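PDB 4WU0: similar to yteR (Bacilus subtilis) from Clostridium acetobutylicum, which probably hydrolyses unsaturated rhamnogalacturonan fragments of pectin, as a glycoside hydrolase of family GH105 related to YteR. Local coordinates for residues T41-K44 with K45-D48; F49-K52 with T53-F57; G203-V206 with M207-D211; L226-I229 with L230-V234. One frame throughout, in Å; residues are numbered along the deposited sequence.

Contact 1 of 4, residues T41-K44 with K45-D48; sequences TKDK and KYLD
Asp43 N-caps helix 44-54: its OD1 accepts from Lys45 N at 3.1 Å in a nearly straight bond (168°), the amide standing above the carboxylate plane. The turn belongs to the helical-hairpin connection between helices 25-41 and 44-54 of the mainly helical (alpha/alpha)6 barrel expected of this family. Its packed side is the Tyr46 ring. Thr41 OG1 comes within 3.4 Å of Tyr46 CD2, the two side chains crossing at about a right angle, while Asp43 CB lies 3.8 Å from Tyr46 CE2. One face of the ring takes Lys45 CG over its centre; helices 4-14 and 25-41 also touch the tyrosine, whose OH bonds to Asp10. Thr41 OG1 accepts from Asp43 N in an ST turn and also bonds to Val37 O, tying the end of one helix to the start of the next. The solvent side is looser and charged. Lys45 runs back past Asp43, but Lys45 NZ remains 3.9 Å from Asp43 OD2, a long salt bridge. Lys44 reaches one turn ahead, its chain extended until the last torsion (chi4 52°) bends the ammonium toward Asp48. Lys44 NZ meets Asp48 OD1 on the syn side of the carboxylate, at 3.0 Å.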
ATOM      1  N   THR A  41     -12.370  -8.208 -17.405  1.00 18.61           N
ATOM      2  CA  THR A  41     -13.590  -7.933 -18.163  1.00 18.98           C
ATOM      3  C   THR A  41     -13.305  -7.672 -19.640  1.00 21.08           C
ATOM      4  O   THR A  41     -14.169  -7.891 -20.495  1.00 24.32           O
ATOM      5  CB  THR A  41     -14.350  -6.704 -17.630  1.00 20.87           C
ATOM      6  OG1 THR A  41     -13.562  -5.520 -17.827  1.00 19.96           O
ATOM      7  CG2 THR A  41     -14.720  -6.863 -16.154  1.00 21.23           C
ATOM      8  N   LYS A  42     -12.089  -7.217 -19.916  1.00 23.05           N
ATOM      9  CA  LYS A  42     -11.680  -6.738 -21.235  1.00 23.39           C
ATOM     10  C   LYS A  42     -12.561  -5.599 -21.722  1.00 24.78           C
ATOM     11  O   LYS A  42     -12.642  -5.323 -22.924  1.00 28.76           O
ATOM     12  CB  LYS A  42     -11.669  -7.897 -22.235  1.00 31.21           C
ATOM     13  CG  LYS A  42     -10.759  -9.059 -21.792  1.00 34.00           C
ATOM     14  CD  LYS A  42     -10.656 -10.116 -22.872  1.00 45.62           C
ATOM     15  CE  LYS A  42      -9.554 -11.113 -22.578  1.00 54.20           C
ATOM     16  NZ  LYS A  42      -9.938 -12.057 -21.494  1.00 63.28           N
ATOM     17  N   ASP A  43     -13.210  -4.922 -20.780  1.00 23.73           N
ATOM     18  CA  ASP A  43     -14.122  -3.837 -21.100  1.00 21.48           C
ATOM     19  C   ASP A  43     -13.385  -2.495 -21.125  1.00 20.61           C
ATOM     20  O   ASP A  43     -12.898  -2.023 -20.101  1.00 19.32           O
ATOM     21  CB  ASP A  43     -15.270  -3.818 -20.079  1.00 24.70           C
ATOM     22  CG  ASP A  43     -16.384  -2.869 -20.461  1.00 28.08           C
ATOM     23  OD1 ASP A  43     -16.141  -1.928 -21.248  1.00 26.32           O
ATOM     24  OD2 ASP A  43     -17.515  -3.055 -19.953  1.00 31.87           O
ATOM     25  N   LYS A  44     -13.337  -1.877 -22.304  1.00 26.47           N
ATOM     26  CA  LYS A  44     -12.556  -0.651 -22.494  1.00 25.94           C
ATOM     27  C   LYS A  44     -13.016   0.503 -21.607  1.00 22.97           C
ATOM     28  O   LYS A  44     -12.256   1.435 -21.356  1.00 25.91           O
ATOM     29  CB  LYS A  44     -12.570  -0.227 -23.972  1.00 31.01           C
ATOM     30  CG  LYS A  44     -11.685   0.979 -24.283  1.00 46.22           C
ATOM     31  CD  LYS A  44     -11.649   1.325 -25.783  1.00 52.98           C
ATOM     32  CE  LYS A  44     -10.905   2.647 -26.044  1.00 49.30           C
ATOM     33  NZ  LYS A  44      -9.533   2.697 -25.425  1.00 48.03           N
ATOM     34  N   LYS A  45     -14.240   0.457 -21.095  1.00 20.46           N
ATOM     35  CA  LYS A  45     -14.681   1.559 -20.246  1.00 25.50           C
ATOM     36  C   LYS A  45     -13.798   1.713 -18.996  1.00 23.43           C
ATOM     37  O   LYS A  45     -13.629   2.823 -18.485  1.00 21.14           O
ATOM     38  CB  LYS A  45     -16.153   1.434 -19.871  1.00 31.15           C
ATOM     39  CG  LYS A  45     -16.442   0.595 -18.674  1.00 30.02           C
ATOM     40  CD  LYS A  45     -17.937   0.606 -18.366  1.00 41.75           C
ATOM     41  CE  LYS A  45     -18.352  -0.617 -17.569  1.00 38.13           C
ATOM     42  NZ  LYS A  45     -19.824  -0.896 -17.680  1.00 46.67           N
ATOM     43  N   TYR A  46     -13.222   0.617 -18.513  1.00 17.71           N
ATOM     44  CA  TYR A  46     -12.344   0.704 -17.332  1.00 16.75           C
ATOM     45  C   TYR A  46     -11.002   1.332 -17.704  1.00 20.20           C
ATOM     46  O   TYR A  46     -10.491   2.200 -16.981  1.00 18.11           O
ATOM     47  CB  TYR A  46     -12.182  -0.651 -16.648  1.00 15.84           C
ATOM     48  CG  TYR A  46     -13.520  -1.172 -16.213  1.00 16.38           C
ATOM     49  CD1 TYR A  46     -14.251  -0.519 -15.240  1.00 16.13           C
ATOM     50  CD2 TYR A  46     -14.090  -2.260 -16.845  1.00 17.47           C
ATOM     51  CE1 TYR A  46     -15.499  -0.961 -14.871  1.00 18.43           C
ATOM     52  CE2 TYR A  46     -15.332  -2.714 -16.493  1.00 18.08           C
ATOM     53  CZ  TYR A  46     -16.047  -2.056 -15.507  1.00 20.94           C
ATOM     54  OH  TYR A  46     -17.304  -2.511 -15.173  1.00 21.47           O
ATOM     55  N   LEU A  47     -10.450   0.928 -18.844  1.00 18.49           N
ATOM     56  CA  LEU A  47      -9.203   1.524 -19.328  1.00 16.90           C
ATOM     57  C   LEU A  47      -9.418   3.003 -19.604  1.00 16.86           C
ATOM     58  O   LEU A  47      -8.606   3.850 -19.221  1.00 18.71           O
ATOM     59  CB  LEU A  47      -8.704   0.813 -20.586  1.00 19.96           C
ATOM     60  CG  LEU A  47      -7.459   1.418 -21.235  1.00 22.81           C
ATOM     61  CD1 LEU A  47      -6.314   1.422 -20.235  1.00 22.27           C
ATOM     62  CD2 LEU A  47      -7.075   0.662 -22.516  1.00 23.20           C
ATOM     63  N   ASP A  48     -10.536   3.328 -20.235  1.00 17.83           N
ATOM     64  CA  ASP A  48     -10.825   4.724 -20.544  1.00 20.46           C
ATOM     65  C   ASP A  48     -10.925   5.585 -19.288  1.00 19.48           C
ATOM     66  O   ASP A  48     -10.454   6.716 -19.282  1.00 19.73           O
ATOM     67  CB  ASP A  48     -12.108   4.842 -21.366  1.00 21.37           C
ATOM     68  CG  ASP A  48     -11.946   4.324 -22.778  1.00 29.96           C
ATOM     69  OD1 ASP A  48     -10.798   4.270 -23.268  1.00 30.85           O
ATOM     70  OD2 ASP A  48     -12.977   3.984 -23.397  1.00 40.06           O
TER

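Contact 2 of 4, residues F49-K52 with T53-F57; sequences FIIK and TMDTF
Thr53 OG1 lies over the centre of the Phe49 ring face, 3.8 Å above its plane, in an i to i+4 pairing on the last turns of helix 44-54. Phe49 places its ring there with CG opposite the backbone N (chi1 -178°), and the threonine side chain slants across it. The same hydroxyl donates to Phe49 O at 2.9 Å. Thr53 N reaches that oxygen too, from the other face of the carbonyl plane, so one carbonyl is gripped by two donors of a single residue. The hydroxyl's bond fixes the rotation of the threonine side chain (chi1 -61°) and turns a polar group back onto its own helix, where Leu19 and Leu31 also pack against Thr53.

A second pair is oriented differently: Ile51 and Asp55 run side by side and point the same way, with Ile51 CG2 3.8 Å from Asp55 OD2. A water donates to both Ile51 O and Asp55 OD1, bridging carbonyl and carboxylate, and Lys94 forms a salt bridge with the same OD1. Ile50 and Met54 pack on helices 25-41 and 80-90, joining the helix to its neighbours. Asp55 N donates to Ile51 O, with a weak second bond to Lys52 O. One residue on, a second water donates to Lys52 O at 2.8 Å and sits 2.7 Å from Thr56 OG1.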
ATOM      1  N   PHE A  49     -11.514   5.041 -18.222  1.00 16.93           N
ATOM      2  CA  PHE A  49     -11.584   5.739 -16.947  1.00 16.63           C
ATOM      3  C   PHE A  49     -10.204   6.013 -16.379  1.00 15.10           C
ATOM      4  O   PHE A  49      -9.936   7.089 -15.864  1.00 16.56           O
ATOM      5  CB  PHE A  49     -12.400   4.948 -15.924  1.00 17.00           C
ATOM      6  CG  PHE A  49     -12.547   5.644 -14.603  1.00 15.82           C
ATOM      7  CD1 PHE A  49     -13.405   6.717 -14.473  1.00 19.02           C
ATOM      8  CD2 PHE A  49     -11.819   5.230 -13.502  1.00 17.58           C
ATOM      9  CE1 PHE A  49     -13.550   7.364 -13.265  1.00 17.68           C
ATOM     10  CE2 PHE A  49     -11.970   5.869 -12.273  1.00 16.84           C
ATOM     11  CZ  PHE A  49     -12.835   6.955 -12.175  1.00 18.65           C
ATOM     12  N   ILE A  50      -9.330   5.025 -16.478  1.00 16.67           N
ATOM     13  CA  ILE A  50      -7.958   5.183 -16.002  1.00 15.34           C
ATOM     14  C   ILE A  50      -7.239   6.262 -16.796  1.00 16.58           C
ATOM     15  O   ILE A  50      -6.611   7.142 -16.221  1.00 16.13           O
ATOM     16  CB  ILE A  50      -7.208   3.853 -16.079  1.00 15.82           C
ATOM     17  CG1 ILE A  50      -7.841   2.854 -15.117  1.00 16.75           C
ATOM     18  CG2 ILE A  50      -5.744   4.040 -15.698  1.00 14.31           C
ATOM     19  CD1 ILE A  50      -7.378   1.434 -15.352  1.00 16.99           C
ATOM     20  N   ILE A  51      -7.376   6.216 -18.113  1.00 15.50           N
ATOM     21  CA  ILE A  51      -6.727   7.186 -18.971  1.00 16.46           C
ATOM     22  C   ILE A  51      -7.203   8.595 -18.639  1.00 18.31           C
ATOM     23  O   ILE A  51      -6.390   9.517 -18.470  1.00 18.92           O
ATOM     24  CB  ILE A  51      -6.987   6.849 -20.451  1.00 18.46           C
ATOM     25  CG1 ILE A  51      -6.246   5.556 -20.834  1.00 19.81           C
ATOM     26  CG2 ILE A  51      -6.576   7.997 -21.364  1.00 18.51           C
ATOM     27  CD1 ILE A  51      -6.633   4.982 -22.212  1.00 23.18           C
ATOM     28  N   LYS A  52      -8.522   8.762 -18.547  1.00 16.95           N
ATOM     29  CA  LYS A  52      -9.114  10.072 -18.317  1.00 20.16           C
ATOM     30  C   LYS A  52      -8.669  10.637 -16.975  1.00 18.02           C
ATOM     31  O   LYS A  52      -8.355  11.825 -16.877  1.00 18.50           O
ATOM     32  CB  LYS A  52     -10.645   9.996 -18.391  1.00 28.46           C
ATOM     33  CG  LYS A  52     -11.375  11.166 -17.731  1.00 40.07           C
ATOM     34  CD  LYS A  52     -12.889  11.020 -17.827  1.00 50.26           C
ATOM     35  CE  LYS A  52     -13.430   9.887 -16.962  1.00 43.98           C
ATOM     36  NZ  LYS A  52     -13.483  10.271 -15.530  1.00 50.89           N
ATOM     37  N   THR A  53      -8.614   9.784 -15.950  1.00 16.05           N
ATOM     38  CA  THR A  53      -8.169  10.218 -14.624  1.00 15.50           C
ATOM     39  C   THR A  53      -6.705  10.715 -14.700  1.00 16.39           C
ATOM     40  O   THR A  53      -6.368  11.803 -14.210  1.00 16.96           O
ATOM     41  CB  THR A  53      -8.304   9.074 -13.600  1.00 16.22           C
ATOM     42  OG1 THR A  53      -9.684   8.694 -13.497  1.00 18.33           O
ATOM     43  CG2 THR A  53      -7.782   9.501 -12.215  1.00 17.60           C
ATOM     44  N   MET A  54      -5.849   9.944 -15.347  1.00 16.17           N
ATOM     45  CA  MET A  54      -4.434  10.315 -15.376  1.00 15.94           C
ATOM     46  C   MET A  54      -4.156  11.485 -16.297  1.00 18.80           C
ATOM     47  O   MET A  54      -3.119  12.122 -16.168  1.00 18.29           O
ATOM     48  CB  MET A  54      -3.555   9.127 -15.729  1.00 16.30           C
ATOM     49  CG  MET A  54      -3.552   8.037 -14.671  1.00 16.68           C
ATOM     50  SD  MET A  54      -3.102   8.595 -13.023  1.00 22.39           S
ATOM     51  CE  MET A  54      -1.443   9.084 -13.326  1.00 18.67           C
ATOM     52  N   ASP A  55      -5.084  11.796 -17.201  1.00 18.30           N
ATOM     53  CA  ASP A  55      -4.936  12.968 -18.058  1.00 18.67           C
ATOM     54  C   ASP A  55      -4.901  14.271 -17.269  1.00 18.69           C
ATOM     55  O   ASP A  55      -4.394  15.293 -17.752  1.00 20.37           O
ATOM     56  CB  ASP A  55      -6.034  13.018 -19.124  1.00 24.68           C
ATOM     57  CG  ASP A  55      -5.721  12.146 -20.347  1.00 29.08           C
ATOM     58  OD1 ASP A  55      -4.545  11.798 -20.585  1.00 28.22           O
ATOM     59  OD2 ASP A  55      -6.665  11.821 -21.095  1.00 29.22           O
ATOM     60  N   THR A  56      -5.455  14.266 -16.061  1.00 17.87           N
ATOM     61  CA  THR A  56      -5.327  15.415 -15.168  1.00 18.35           C
ATOM     62  C   THR A  56      -3.866  15.706 -14.866  1.00 18.16           C
ATOM     63  O   THR A  56      -3.472  16.879 -14.738  1.00 19.17           O
ATOM     64  CB  THR A  56      -6.053  15.155 -13.831  1.00 20.25           C
ATOM     65  OG1 THR A  56      -7.460  15.273 -14.031  1.00 21.29           O
ATOM     66  CG2 THR A  56      -5.639  16.161 -12.759  1.00 18.79           C
ATOM     67  N   PHE A  57      -3.089  14.641 -14.722  1.00 17.02           N
ATOM     68  CA  PHE A  57      -1.724  14.758 -14.200  1.00 16.84           C
ATOM     69  C   PHE A  57      -0.654  14.767 -15.271  1.00 19.25           C
ATOM     70  O   PHE A  57       0.357  15.441 -15.121  1.00 19.34           O
ATOM     71  CB  PHE A  57      -1.440  13.597 -13.240  1.00 17.04           C
ATOM     72  CG  PHE A  57      -2.384  13.546 -12.078  1.00 16.80           C
ATOM     73  CD1 PHE A  57      -2.363  14.537 -11.117  1.00 15.78           C
ATOM     74  CD2 PHE A  57      -3.299  12.515 -11.955  1.00 18.25           C
ATOM     75  CE1 PHE A  57      -3.254  14.516 -10.038  1.00 18.51           C
ATOM     76  CE2 PHE A  57      -4.187  12.467 -10.874  1.00 18.38           C
ATOM     77  CZ  PHE A  57      -4.160  13.472  -9.914  1.00 17.49           C
TER
HETATM   78  O   HOH W   1      -3.787   9.595 -19.236  1.00 20.16           O
HETATM   79  O   HOH W   2      -9.361  13.734 -15.123  1.00 21.97           O

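Contact 3 of 4, residues G203-V206 with M207-D211; sequences GWYV and MALAD
Two first torsions bring Tyr205 and Leu209 together on helix 199-215. In Tyr205 the ring carbon CG stands opposite the backbone N (chi1 -168°), which swings the ring along the helix toward the following turn. In Leu209, CG lies opposite its own carbonyl carbon (chi1 -72°), leaning the branch back toward the tyrosine. The side chains therefore meet at a slant, one turn apart. Leu209 CD1 touches Tyr205 CE2 at 3.5 Å and CD2 at 3.7 Å, and Leu209 CG sits over one ring face, displaced toward the rim, 4.2 Å above the plane. The leucine thus covers one margin of the ring rather than its middle.

Beneath this pair the backbone is regular alpha helix. Met207 N donates to Gly203 O, Ala208 N to Trp204 O, Leu209 N to Tyr205 O and Ala210 N to Val206 O, all at 2.8 to 3.0 Å. Ala208 CB lies 3.2 Å from Trp204 O.

Around the helix, Trp204 and Met207 turn to helices 129-146 and 264-279, whereas Tyr205 and Leu209 face helices 152-166 and 223-240. Asp211 OD1 forms a salt bridge with Lys276 and a hydrogen bond with Tyr272. Every residue that touches across the contact is buried, and between these side chains the contact is purely apolar. The tyrosine thus combines an apolar contact of its ring with a hydrogen bond from its hydroxyl to Phe159 O of helix 152-166.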
ATOM      1  N   GLY A 203      -0.384  -3.215   6.516  1.00 11.46           N
ATOM      2  CA  GLY A 203      -0.948  -3.509   5.206  1.00 13.13           C
ATOM      3  C   GLY A 203      -0.028  -3.057   4.073  1.00 11.88           C
ATOM      4  O   GLY A 203       0.202  -3.795   3.124  1.00 11.45           O
ATOM      5  N   TRP A 204       0.500  -1.838   4.159  1.00 11.13           N
ATOM      6  CA  TRP A 204       1.429  -1.359   3.146  1.00 11.96           C
ATOM      7  C   TRP A 204       2.614  -2.304   3.004  1.00 12.13           C
ATOM      8  O   TRP A 204       3.027  -2.644   1.902  1.00 12.45           O
ATOM      9  CB  TRP A 204       1.979   0.013   3.499  1.00 11.97           C
ATOM     10  CG  TRP A 204       1.004   1.200   3.405  1.00 11.86           C
ATOM     11  CD1 TRP A 204       0.820   2.173   4.352  1.00 13.03           C
ATOM     12  CD2 TRP A 204       0.144   1.560   2.306  1.00 11.61           C
ATOM     13  NE1 TRP A 204      -0.083   3.098   3.914  1.00 12.88           N
ATOM     14  CE2 TRP A 204      -0.525   2.738   2.672  1.00 12.26           C
ATOM     15  CE3 TRP A 204      -0.127   1.002   1.054  1.00 11.64           C
ATOM     16  CZ2 TRP A 204      -1.450   3.358   1.849  1.00 12.58           C
ATOM     17  CZ3 TRP A 204      -1.039   1.633   0.236  1.00 13.90           C
ATOM     18  CH2 TRP A 204      -1.684   2.801   0.633  1.00 15.28           C
ATOM     19  N   TYR A 205       3.171  -2.710   4.141  1.00 13.79           N
ATOM     20  CA  TYR A 205       4.385  -3.510   4.114  1.00 13.03           C
ATOM     21  C   TYR A 205       4.121  -4.899   3.527  1.00 12.04           C
ATOM     22  O   TYR A 205       4.928  -5.397   2.729  1.00 12.55           O
ATOM     23  CB  TYR A 205       5.014  -3.620   5.505  1.00 13.56           C
ATOM     24  CG  TYR A 205       6.409  -4.197   5.506  1.00 12.44           C
ATOM     25  CD1 TYR A 205       7.477  -3.503   4.962  1.00 16.14           C
ATOM     26  CD2 TYR A 205       6.665  -5.423   6.088  1.00 12.28           C
ATOM     27  CE1 TYR A 205       8.774  -4.036   4.963  1.00 14.26           C
ATOM     28  CE2 TYR A 205       7.954  -5.945   6.117  1.00 13.56           C
ATOM     29  CZ  TYR A 205       8.991  -5.251   5.547  1.00 13.49           C
ATOM     30  OH  TYR A 205      10.247  -5.782   5.545  1.00 16.05           O
ATOM     31  N   VAL A 206       3.018  -5.546   3.910  1.00 10.77           N
ATOM     32  CA  VAL A 206       2.739  -6.860   3.315  1.00 11.98           C
ATOM     33  C   VAL A 206       2.365  -6.795   1.830  1.00 12.50           C
ATOM     34  O   VAL A 206       2.767  -7.661   1.047  1.00 12.31           O
ATOM     35  CB  VAL A 206       1.751  -7.733   4.135  1.00 11.63           C
ATOM     36  CG1 VAL A 206       2.351  -8.052   5.486  1.00 14.91           C
ATOM     37  CG2 VAL A 206       0.399  -7.085   4.298  1.00 11.92           C
ATOM     38  N   MET A 207       1.642  -5.760   1.412  1.00 10.65           N
ATOM     39  CA  MET A 207       1.418  -5.577  -0.016  1.00 10.79           C
ATOM     40  C   MET A 207       2.732  -5.348  -0.742  1.00 10.94           C
ATOM     41  O   MET A 207       2.950  -5.900  -1.827  1.00 11.17           O
ATOM     42  CB  MET A 207       0.521  -4.400  -0.317  1.00 10.82           C
ATOM     43  CG  MET A 207       0.167  -4.344  -1.743  1.00 36.67           C
ATOM     44  SD  MET A 207      -1.024  -3.046  -2.001  1.00 93.31           S
ATOM     45  CE  MET A 207      -2.223  -3.661  -0.931  1.00 11.18           C
ATOM     46  N   ALA A 208       3.577  -4.512  -0.159  1.00 11.75           N
ATOM     47  CA  ALA A 208       4.872  -4.190  -0.746  1.00 12.65           C
ATOM     48  C   ALA A 208       5.698  -5.447  -0.942  1.00 14.21           C
ATOM     49  O   ALA A 208       6.327  -5.622  -1.986  1.00 13.61           O
ATOM     50  CB  ALA A 208       5.616  -3.199   0.112  1.00 12.42           C
ATOM     51  N   LEU A 209       5.704  -6.326   0.060  1.00 11.27           N
ATOM     52  CA  LEU A 209       6.434  -7.578  -0.054  1.00 13.15           C
ATOM     53  C   LEU A 209       5.880  -8.452  -1.182  1.00 14.71           C
ATOM     54  O   LEU A 209       6.630  -8.916  -2.055  1.00 14.10           O
ATOM     55  CB  LEU A 209       6.425  -8.348   1.272  1.00 13.14           C
ATOM     56  CG  LEU A 209       7.300  -7.776   2.399  1.00 13.83           C
ATOM     57  CD1 LEU A 209       6.865  -8.308   3.757  1.00 13.02           C
ATOM     58  CD2 LEU A 209       8.747  -8.167   2.161  1.00 15.30           C
ATOM     59  N   ALA A 210       4.576  -8.685  -1.172  1.00 12.82           N
ATOM     60  CA  ALA A 210       3.972  -9.536  -2.180  1.00 14.48           C
ATOM     61  C   ALA A 210       4.228  -8.998  -3.591  1.00 12.32           C
ATOM     62  O   ALA A 210       4.561  -9.753  -4.498  1.00 14.65           O
ATOM     63  CB  ALA A 210       2.469  -9.693  -1.935  1.00 15.28           C
ATOM     64  N   ASP A 211       4.070  -7.696  -3.777  1.00 11.92           N
ATOM     65  CA  ASP A 211       4.198  -7.099  -5.091  1.00 12.18           C
ATOM     66  C   ASP A 211       5.664  -7.018  -5.545  1.00 13.95           C
ATOM     67  O   ASP A 211       5.954  -7.068  -6.754  1.00 16.86           O
ATOM     68  CB  ASP A 211       3.592  -5.710  -5.106  1.00 12.07           C
ATOM     69  CG  ASP A 211       2.079  -5.700  -4.901  1.00 15.40           C
ATOM     70  OD1 ASP A 211       1.428  -6.776  -4.968  1.00 14.40           O
ATOM     71  OD2 ASP A 211       1.529  -4.577  -4.727  1.00 14.70           O
TER

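Contact 4 of 4, residues L226-I229 with L230-V234; sequences LIKI and LNNCV
The amide of Asn231 turns its ND2 back onto the preceding helical turn, with Ile227 O almost in the amide plane, 9° out of it. ND2 donates to that oxygen at 2.9 Å in a fairly straight bond (165°), but arrives well above the carbonyl plane. Asn231 N supplies the usual helical bond to the same atom, so Ile227 O is held twice. Beside the amide, Ile227 CG2 lies 3.7 Å from ND2, and the two side chains run alongside each other in the same direction. ND2 has a further partner in Tyr282 O, which links the helix to the loop at Leu283 and Pro284.

The other amide, Asn232, makes a lighter contact on the exposed side: its ND2 comes to 3.8 Å from Lys228 CG, the extended lysine crossing it at a slant. On the buried side Ile229 and Cys233 meet through CG2 and SG at 4.2 Å. Leu226 packs on Thr156, Phe159 and Ile160 of helix 152-166. Asn231, Asn232 and Lys228 lie on the more exposed side, with Ile227 among them, while Leu226, Ile229 and Cys233 pack inward, consistent with an outer helix of an (alpha/alpha)6 barrel, lying against the inner helix 199-215.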
ATOM      1  N   LEU A 226      12.900 -12.244   1.631  1.00 15.74           N
ATOM      2  CA  LEU A 226      11.667 -11.465   1.600  1.00 14.16           C
ATOM      3  C   LEU A 226      10.445 -12.364   1.781  1.00 14.01           C
ATOM      4  O   LEU A 226       9.484 -11.982   2.441  1.00 13.72           O
ATOM      5  CB  LEU A 226      11.555 -10.615   0.333  1.00 14.03           C
ATOM      6  CG  LEU A 226      12.146  -9.208   0.417  1.00 15.31           C
ATOM      7  CD1 LEU A 226      13.643  -9.249   0.623  1.00 17.41           C
ATOM      8  CD2 LEU A 226      11.797  -8.394  -0.841  1.00 16.50           C
ATOM      9  N   ILE A 227      10.488 -13.575   1.226  1.00 14.95           N
ATOM     10  CA  ILE A 227       9.400 -14.517   1.415  1.00 14.60           C
ATOM     11  C   ILE A 227       9.268 -14.893   2.894  1.00 15.71           C
ATOM     12  O   ILE A 227       8.157 -14.949   3.431  1.00 15.66           O
ATOM     13  CB  ILE A 227       9.580 -15.752   0.502  1.00 15.35           C
ATOM     14  CG1 ILE A 227       9.356 -15.339  -0.955  1.00 14.97           C
ATOM     15  CG2 ILE A 227       8.619 -16.894   0.869  1.00 15.74           C
ATOM     16  CD1 ILE A 227       9.785 -16.373  -1.987  1.00 16.28           C
ATOM     17  N   LYS A 228      10.398 -15.114   3.559  1.00 16.73           N
ATOM     18  CA  LYS A 228      10.377 -15.415   4.984  1.00 16.32           C
ATOM     19  C   LYS A 228       9.776 -14.260   5.789  1.00 17.29           C
ATOM     20  O   LYS A 228       8.960 -14.480   6.687  1.00 17.43           O
ATOM     21  CB  LYS A 228      11.791 -15.756   5.485  1.00 17.07           C
ATOM     22  CG  LYS A 228      11.852 -16.023   6.968  1.00 21.16           C
ATOM     23  CD  LYS A 228      13.293 -16.283   7.396  1.00 33.66           C
ATOM     24  CE  LYS A 228      13.382 -16.886   8.779  1.00 40.20           C
ATOM     25  NZ  LYS A 228      14.819 -17.104   9.159  1.00 50.68           N
ATOM     26  N   ILE A 229      10.188 -13.031   5.485  1.00 14.90           N
ATOM     27  CA  ILE A 229       9.640 -11.867   6.161  1.00 15.18           C
ATOM     28  C   ILE A 229       8.129 -11.811   5.965  1.00 13.73           C
ATOM     29  O   ILE A 229       7.384 -11.551   6.899  1.00 14.67           O
ATOM     30  CB  ILE A 229      10.288 -10.552   5.620  1.00 14.07           C
ATOM     31  CG1 ILE A 229      11.759 -10.495   6.029  1.00 16.96           C
ATOM     32  CG2 ILE A 229       9.537  -9.302   6.106  1.00 14.62           C
ATOM     33  CD1 ILE A 229      12.538  -9.373   5.365  1.00 19.77           C
ATOM     34  N   LEU A 230       7.663 -12.065   4.744  1.00 14.07           N
ATOM     35  CA  LEU A 230       6.224 -12.066   4.501  1.00 14.76           C
ATOM     36  C   LEU A 230       5.504 -13.133   5.342  1.00 13.40           C
ATOM     37  O   LEU A 230       4.448 -12.870   5.951  1.00 15.39           O
ATOM     38  CB  LEU A 230       5.928 -12.258   3.012  1.00 14.20           C
ATOM     39  CG  LEU A 230       4.442 -12.341   2.641  1.00 12.50           C
ATOM     40  CD1 LEU A 230       3.675 -11.098   3.023  1.00 14.76           C
ATOM     41  CD2 LEU A 230       4.285 -12.579   1.143  1.00 16.14           C
ATOM     42  N   ASN A 231       6.061 -14.338   5.381  1.00 14.14           N
ATOM     43  CA  ASN A 231       5.472 -15.382   6.206  1.00 14.78           C
ATOM     44  C   ASN A 231       5.426 -14.959   7.660  1.00 15.04           C
ATOM     45  O   ASN A 231       4.425 -15.193   8.339  1.00 16.67           O
ATOM     46  CB  ASN A 231       6.226 -16.695   6.065  1.00 19.09           C
ATOM     47  CG  ASN A 231       5.768 -17.486   4.878  1.00 19.84           C
ATOM     48  OD1 ASN A 231       4.870 -18.311   4.977  1.00 19.04           O
ATOM     49  ND2 ASN A 231       6.371 -17.229   3.737  1.00 18.10           N
ATOM     50  N   ASN A 232       6.516 -14.391   8.149  1.00 16.69           N
ATOM     51  CA  ASN A 232       6.560 -13.951   9.543  1.00 17.87           C
ATOM     52  C   ASN A 232       5.528 -12.871   9.844  1.00 15.10           C
ATOM     53  O   ASN A 232       4.922 -12.867  10.929  1.00 16.03           O
ATOM     54  CB  ASN A 232       7.969 -13.456   9.906  1.00 19.00           C
ATOM     55  CG  ASN A 232       8.985 -14.566   9.952  1.00 25.46           C
ATOM     56  OD1 ASN A 232       8.645 -15.740  10.059  1.00 26.12           O
ATOM     57  ND2 ASN A 232      10.248 -14.195   9.881  1.00 30.12           N
ATOM     58  N   CYS A 233       5.333 -11.958   8.897  1.00 14.11           N
ATOM     59  CA  CYS A 233       4.347 -10.896   9.068  1.00 14.62           C
ATOM     60  C   CYS A 233       2.942 -11.487   9.112  1.00 14.90           C
ATOM     61  O   CYS A 233       2.112 -11.052   9.899  1.00 14.50           O
ATOM     62  CB  CYS A 233       4.428  -9.872   7.931  1.00 16.10           C
ATOM     63  SG  CYS A 233       5.874  -8.750   8.034  1.00 18.14           S
ATOM     64  N   VAL A 234       2.681 -12.470   8.255  1.00 14.56           N
ATOM     65  CA  VAL A 234       1.374 -13.096   8.197  1.00 15.33           C
ATOM     66  C   VAL A 234       1.110 -13.848   9.486  1.00 14.06           C
ATOM     67  O   VAL A 234       0.011 -13.748  10.045  1.00 15.51           O
ATOM     68  CB  VAL A 234       1.260 -14.021   6.957  1.00 17.95           C
ATOM     69  CG1 VAL A 234       0.062 -14.990   7.078  1.00 18.23           C
ATOM     70  CG2 VAL A 234       1.173 -13.177   5.702  1.00 15.09           C
TER

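In the fold
Contact 3 is the core member, centred about 6 Å from the middle of the chain, and its side-chain contacts are apolar across the segments, the polar ends of Tyr205 and Asp211 going to neighbouring helices. Contacts 1, 2 and 4 are partly buried and mix hydrophobic packing with charges, amides or bound water. Contacts 1 and 2 follow one another on helix 44-54, the first at its capped start and the second on its later turns; contacts 2 and 4 lie on opposite sides of the chain's centre. Contacts 3 and 4 occupy successive helices and touch directly: Leu209 CD1 meets Ile229 CG2 at 3.7 Å, and Val206 CG1 meets Cys233 CB at the same distance.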